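Local coordinates for hypothetical protein MerP (Cupriavidus metallidurans, PDB 1OSD), which probably binds mercuric ions in the periplasm as part of bacterial mercury resistance, and is seen here in its oxidized, disulfide-closed form, at residues 1-15 against 37-50. Numbering follows the deposited sequence. Where two conformers were deposited one is given.
Sequences ATQTVTLSVPGMTCS and TFETRQAVVTFDDA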
loop_
_atom_site.group_PDB
_atom_site.type_symbol
_atom_site.label_atom_id
_atom_site.label_comp_id
_atom_site.label_asym_id
_atom_site.label_seq_id
_atom_site.Cartn_x
_atom_site.Cartn_y
_atom_site.Cartn_z
ATOM N N ALA A 1 -7.853 13.891 8.357
ATOM C CA ALA A 1 -6.417 14.203 8.488
ATOM C C ALA A 1 -5.434 13.366 7.653
ATOM O O ALA A 1 -5.529 12.120 7.632
ATOM C CB ALA A 1 -5.998 14.079 10.018
ATOM N N THR A 2 -4.374 14.078 7.148
ATOM C CA THR A 2 -3.313 13.481 6.411
ATOM C C THR A 2 -2.456 12.555 7.294
ATOM O O THR A 2 -1.970 12.939 8.358
ATOM C CB THR A 2 -2.453 14.540 5.737
ATOM O OG1 THR A 2 -3.299 15.379 4.920
ATOM C CG2 THR A 2 -1.495 13.906 4.733
ATOM N N GLN A 3 -2.299 11.352 6.813
ATOM C CA GLN A 3 -1.536 10.313 7.489
ATOM C C GLN A 3 -0.558 9.681 6.548
ATOM O O GLN A 3 -0.809 9.655 5.327
ATOM C CB GLN A 3 -2.432 9.191 7.994
ATOM C CG GLN A 3 -3.221 9.343 9.223
ATOM C CD GLN A 3 -2.516 10.061 10.343
ATOM O OE1 GLN A 3 -3.051 11.029 10.857
ATOM N NE2 GLN A 3 -1.361 9.555 10.764
ATOM N N THR A 4 0.560 9.198 7.115
ATOM C CA THR A 4 1.550 8.452 6.405
ATOM C C THR A 4 1.805 7.118 7.111
ATOM O O THR A 4 2.151 7.048 8.270
ATOM C CB THR A 4 2.813 9.247 6.096
ATOM O OG1 THR A 4 2.567 10.143 4.979
ATOM C CG2 THR A 4 3.771 8.360 5.395
ATOM N N VAL A 5 1.629 6.043 6.364
ATOM C CA VAL A 5 1.825 4.692 6.864
ATOM C C VAL A 5 2.723 3.914 5.912
ATOM O O VAL A 5 2.651 4.064 4.695
ATOM C CB VAL A 5 0.486 3.995 7.054
ATOM C CG1 VAL A 5 -0.221 3.732 5.724
ATOM C CG2 VAL A 5 0.637 2.678 7.910
ATOM N N THR A 6 3.596 3.092 6.498
ATOM C CA THR A 6 4.400 2.140 5.814
ATOM C C THR A 6 3.874 0.718 5.967
ATOM O O THR A 6 3.710 0.182 7.069
ATOM C CB THR A 6 5.894 2.182 6.276
ATOM O OG1 THR A 6 6.433 3.469 6.034
ATOM C CG2 THR A 6 6.731 1.251 5.421
ATOM N N LEU A 7 3.807 0.052 4.818
ATOM C CA LEU A 7 3.234 -1.278 4.754
ATOM C C LEU A 7 4.279 -2.218 4.317
ATOM O O LEU A 7 5.085 -1.941 3.429
ATOM C CB LEU A 7 2.033 -1.340 3.824
ATOM C CG LEU A 7 0.830 -0.433 4.058
ATOM C CD1 LEU A 7 -0.305 -0.672 2.986
ATOM C CD2 LEU A 7 0.300 -0.550 5.539
ATOM N N SER A 8 4.286 -3.359 4.984
ATOM C CA SER A 8 5.123 -4.489 4.613
ATOM C C SER A 8 4.364 -5.366 3.659
ATOM O O SER A 8 3.282 -5.823 4.001
ATOM C CB SER A 8 5.625 -5.249 5.843
ATOM O OG SER A 8 6.434 -4.346 6.551
ATOM N N VAL A 9 4.990 -5.718 2.530
ATOM C CA VAL A 9 4.275 -6.546 1.524
ATOM C C VAL A 9 5.082 -7.793 1.152
ATOM O O VAL A 9 5.807 -7.765 0.165
ATOM C CB VAL A 9 3.939 -5.737 0.345
ATOM C CG1 VAL A 9 2.980 -6.463 -0.523
ATOM C CG2 VAL A 9 3.418 -4.357 0.786
ATOM N N PRO A 10 5.019 -8.835 1.980
ATOM C CA PRO A 10 5.996 -9.952 1.882
ATOM C C PRO A 10 5.978 -10.709 0.570
ATOM O O PRO A 10 6.989 -11.287 0.153
ATOM C CB PRO A 10 5.671 -10.841 3.092
ATOM C CG PRO A 10 4.260 -10.425 3.535
ATOM C CD PRO A 10 4.176 -8.927 3.199
ATOM N N GLY A 11 4.834 -10.705 -0.106
ATOM C CA GLY A 11 4.752 -11.266 -1.421
ATOM C C GLY A 11 5.192 -10.539 -2.661
ATOM O O GLY A 11 5.028 -11.100 -3.797
ATOM N N MET A 12 5.677 -9.328 -2.480
ATOM C CA MET A 12 6.181 -8.452 -3.512
ATOM C C MET A 12 7.602 -8.898 -3.986
ATOM O O MET A 12 8.619 -8.269 -3.687
ATOM C CB MET A 12 6.163 -7.010 -2.959
ATOM C CG MET A 12 6.371 -5.900 -3.968
ATOM S SD MET A 12 7.382 -4.576 -3.328
ATOM C CE MET A 12 6.212 -3.882 -2.135
ATOM N N THR A 13 7.640 -10.030 -4.702
ATOM C CA THR A 13 8.870 -10.679 -5.075
ATOM C C THR A 13 9.149 -10.706 -6.576
ATOM O O THR A 13 10.186 -11.212 -6.974
ATOM C CB THR A 13 8.890 -12.140 -4.556
ATOM O OG1 THR A 13 7.761 -12.890 -5.110
ATOM C CG2 THR A 13 8.789 -12.138 -3.051
ATOM N N CYS A 14 8.198 -10.235 -7.390
ATOM C CA CYS A 14 8.275 -10.304 -8.849
ATOM C C CYS A 14 8.541 -8.862 -9.287
ATOM O O CYS A 14 8.118 -7.916 -8.560
ATOM C CB CYS A 14 6.947 -10.828 -9.522
ATOM S SG CYS A 14 5.576 -9.656 -9.710
ATOM N N SER A 15 9.267 -8.716 -10.413
ATOM C CA SER A 15 9.791 -7.433 -10.821
ATOM C C SER A 15 8.723 -6.363 -11.052
ATOM O O SER A 15 9.030 -5.248 -10.836
ATOM C CB SER A 15 10.661 -7.549 -12.088
ATOM O OG SER A 15 9.794 -7.823 -13.087
ATOM N N THR A 37 8.872 0.070 -2.680
ATOM C CA THR A 37 10.291 -0.362 -2.699
ATOM C C THR A 37 10.427 -1.835 -2.736
ATOM O O THR A 37 9.994 -2.585 -1.820
ATOM C CB THR A 37 11.101 0.258 -1.525
ATOM O OG1 THR A 37 11.008 1.691 -1.646
ATOM C CG2 THR A 37 12.574 -0.094 -1.688
ATOM N N PHE A 38 10.966 -2.293 -3.856
ATOM C CA PHE A 38 11.114 -3.756 -4.102
ATOM C C PHE A 38 12.069 -4.390 -3.053
ATOM O O PHE A 38 11.763 -5.432 -2.459
ATOM C CB PHE A 38 11.564 -4.064 -5.587
ATOM C CG PHE A 38 11.844 -5.586 -5.905
ATOM C CD1 PHE A 38 13.115 -6.131 -5.760
ATOM C CD2 PHE A 38 10.777 -6.461 -6.232
ATOM C CE1 PHE A 38 13.379 -7.532 -5.995
ATOM C CE2 PHE A 38 10.977 -7.818 -6.448
ATOM C CZ PHE A 38 12.277 -8.374 -6.307
ATOM N N GLU A 39 13.197 -3.742 -2.806
ATOM C CA GLU A 39 14.184 -4.316 -2.012
ATOM C C GLU A 39 13.639 -4.654 -0.615
ATOM O O GLU A 39 13.929 -5.674 -0.105
ATOM C CB GLU A 39 15.343 -3.356 -1.891
ATOM C CG GLU A 39 16.503 -3.817 -1.011
ATOM C CD GLU A 39 17.726 -2.895 -1.180
ATOM O OE1 GLU A 39 18.841 -3.293 -0.712
ATOM O OE2 GLU A 39 17.571 -1.723 -1.721
ATOM N N THR A 40 12.846 -3.776 -0.035
ATOM C CA THR A 40 12.418 -3.936 1.353
ATOM C C THR A 40 10.958 -4.291 1.362
ATOM O O THR A 40 10.374 -4.270 2.397
ATOM C CB THR A 40 12.633 -2.646 2.083
ATOM O OG1 THR A 40 12.053 -1.600 1.294
ATOM C CG2 THR A 40 14.071 -2.341 2.116
ATOM N N ARG A 41 10.407 -4.672 0.214
ATOM C CA ARG A 41 9.041 -5.161 0.139
ATOM C C ARG A 41 8.141 -4.275 0.932
ATOM O O ARG A 41 7.411 -4.701 1.832
ATOM C CB ARG A 41 8.956 -6.543 0.627
ATOM C CG ARG A 41 9.590 -7.544 -0.267
ATOM C CD ARG A 41 9.649 -8.946 0.324
ATOM N NE ARG A 41 10.632 -9.722 -0.443
ATOM C CZ ARG A 41 10.944 -10.988 -0.146
ATOM N NH1 ARG A 41 10.292 -11.646 0.831
ATOM N NH2 ARG A 41 11.851 -11.609 -0.875
ATOM N N GLN A 42 8.202 -2.976 0.600
ATOM C CA GLN A 42 7.326 -2.087 1.266
ATOM C C GLN A 42 6.646 -1.025 0.404
ATOM O O GLN A 42 7.027 -0.833 -0.778
ATOM C CB GLN A 42 7.949 -1.580 2.550
ATOM C CG GLN A 42 9.238 -0.871 2.543
ATOM C CD GLN A 42 9.765 -0.525 3.965
ATOM O OE1 GLN A 42 9.912 -1.404 4.873
ATOM N NE2 GLN A 42 10.166 0.641 4.062
ATOM N N ALA A 43 5.534 -0.485 0.916
ATOM C CA ALA A 43 4.787 0.657 0.300
ATOM C C ALA A 43 4.503 1.691 1.371
ATOM O O ALA A 43 4.004 1.314 2.477
ATOM C CB ALA A 43 3.471 0.150 -0.339
ATOM N N VAL A 44 4.824 2.988 1.082
ATOM C CA VAL A 44 4.633 4.132 1.967
ATOM C C VAL A 44 3.466 4.949 1.357
ATOM O O VAL A 44 3.557 5.436 0.198
ATOM C CB VAL A 44 5.949 5.130 2.063
ATOM C CG1 VAL A 44 5.666 6.410 2.954
ATOM C CG2 VAL A 44 7.357 4.384 2.340
ATOM N N VAL A 45 2.362 5.046 2.114
ATOM C CA VAL A 45 1.092 5.573 1.613
ATOM C C VAL A 45 0.730 6.747 2.429
ATOM O O VAL A 45 0.685 6.678 3.655
ATOM C CB VAL A 45 -0.042 4.553 1.773
ATOM C CG1 VAL A 45 -1.347 5.073 1.134
ATOM C CG2 VAL A 45 0.357 3.191 1.286
ATOM N N THR A 46 0.519 7.861 1.735
ATOM C CA THR A 46 0.039 9.116 2.326
ATOM C C THR A 46 -1.461 9.264 1.920
ATOM O O THR A 46 -1.848 9.129 0.754
ATOM C CB THR A 46 0.794 10.299 1.795
ATOM O OG1 THR A 46 2.141 10.286 2.273
ATOM C CG2 THR A 46 0.176 11.613 2.329
ATOM N N PHE A 47 -2.281 9.452 2.924
ATOM C CA PHE A 47 -3.710 9.371 2.688
ATOM C C PHE A 47 -4.490 10.209 3.706
ATOM O O PHE A 47 -3.979 10.601 4.821
ATOM C CB PHE A 47 -4.169 7.886 2.758
ATOM C CG PHE A 47 -4.149 7.310 4.167
ATOM C CD1 PHE A 47 -5.275 7.390 4.977
ATOM C CD2 PHE A 47 -2.987 6.646 4.690
ATOM C CE1 PHE A 47 -5.288 6.857 6.302
ATOM C CE2 PHE A 47 -2.972 6.174 6.056
ATOM C CZ PHE A 47 -4.158 6.269 6.847
ATOM N N ASP A 48 -5.772 10.421 3.353
ATOM C CA ASP A 48 -6.659 11.126 4.252
ATOM C C ASP A 48 -7.539 10.212 5.065
ATOM O O ASP A 48 -8.354 9.514 4.484
ATOM C CB ASP A 48 -7.416 12.115 3.408
ATOM C CG ASP A 48 -8.273 13.035 4.218
ATOM O OD1 ASP A 48 -8.901 13.968 3.583
ATOM O OD2 ASP A 48 -8.534 12.875 5.424
ATOM N N ASP A 49 -7.339 10.208 6.390
ATOM C CA ASP A 49 -7.924 9.267 7.317
ATOM C C ASP A 49 -9.414 9.510 7.613
ATOM O O ASP A 49 -10.081 8.659 8.219
ATOM C CB ASP A 49 -7.160 9.159 8.581
ATOM C CG ASP A 49 -7.330 10.369 9.505
ATOM O OD1 ASP A 49 -6.601 10.360 10.486
ATOM O OD2 ASP A 49 -8.106 11.357 9.360
ATOM N N ALA A 50 -9.912 10.642 7.087
ATOM C CA ALA A 50 -11.297 10.913 6.991
ATOM C C ALA A 50 -11.940 10.241 5.820
ATOM O O ALA A 50 -13.186 10.217 5.790
ATOM C CB ALA A 50 -11.531 12.425 6.794
HETATM O O HOH W 1 11.834 -8.208 -2.758
#
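Strands 2-8 and 42-48 are the central antiparallel pair of the ferredoxin-like beta-alpha-beta-beta-alpha-beta fold of heavy-metal-associated domains, in register from Thr2 opposite Asp48 to Ser8 opposite Gln42. Gln3-Phe47, Val5-Val45 and Leu7-Ala43 are hydrogen-bonded pairs; in the middle one, Val5 N to Val45 O (2.9 Å) is nearly straight, with 171° at the hydrogen. One more bond, Val9 N to Arg41 O, carries the ladder past the strand end. The Gln3, Val5, Leu7, Ala43, Val45 and Phe47 side chains share the face on which both helices pack. There Gln3 CB lies over one face of the Phe47 ring, 3.9 Å from its centroid in a CH-pi contact, while Val5 CG1 meets the ring edge at CE2 (3.7 Å). With CG between its backbone N and carbonyl carbon (chi1 71°), Phe47 turns that ring back across the neighbouring strand; Leu57 of helix 54-63 also touches it. The other sheet face carries Thr2, Thr4, Thr6 and Thr46, among others; there the hydroxyls of Thr4 and Thr46 are hydrogen-bonded, OG1 to OG1 at 2.7 Å. At the amino terminus, Ala1 N forms salt bridges with Asp49 OD2 (2.7 Å) and Asp48 OD2. The latter oxygen also accepts from Ala50 N in an Asx turn, its two donors arriving from opposite faces of the carboxylate. Beyond the other end, the loop leading to Cys14, disulfide-bonded to Cys17 in the CxxC motif where this family typically binds metal, rests on the 38-41 turn. Thr13 CG2 sits over a guanidinium face of Arg41, and the edge of the Phe38 ring meets the Thr13 backbone. A water accepts from Arg41 NE (3.0 Å) in the guanidinium plane, donates to Phe38 O at 2.8 Å and lies over the Phe38 ring centre.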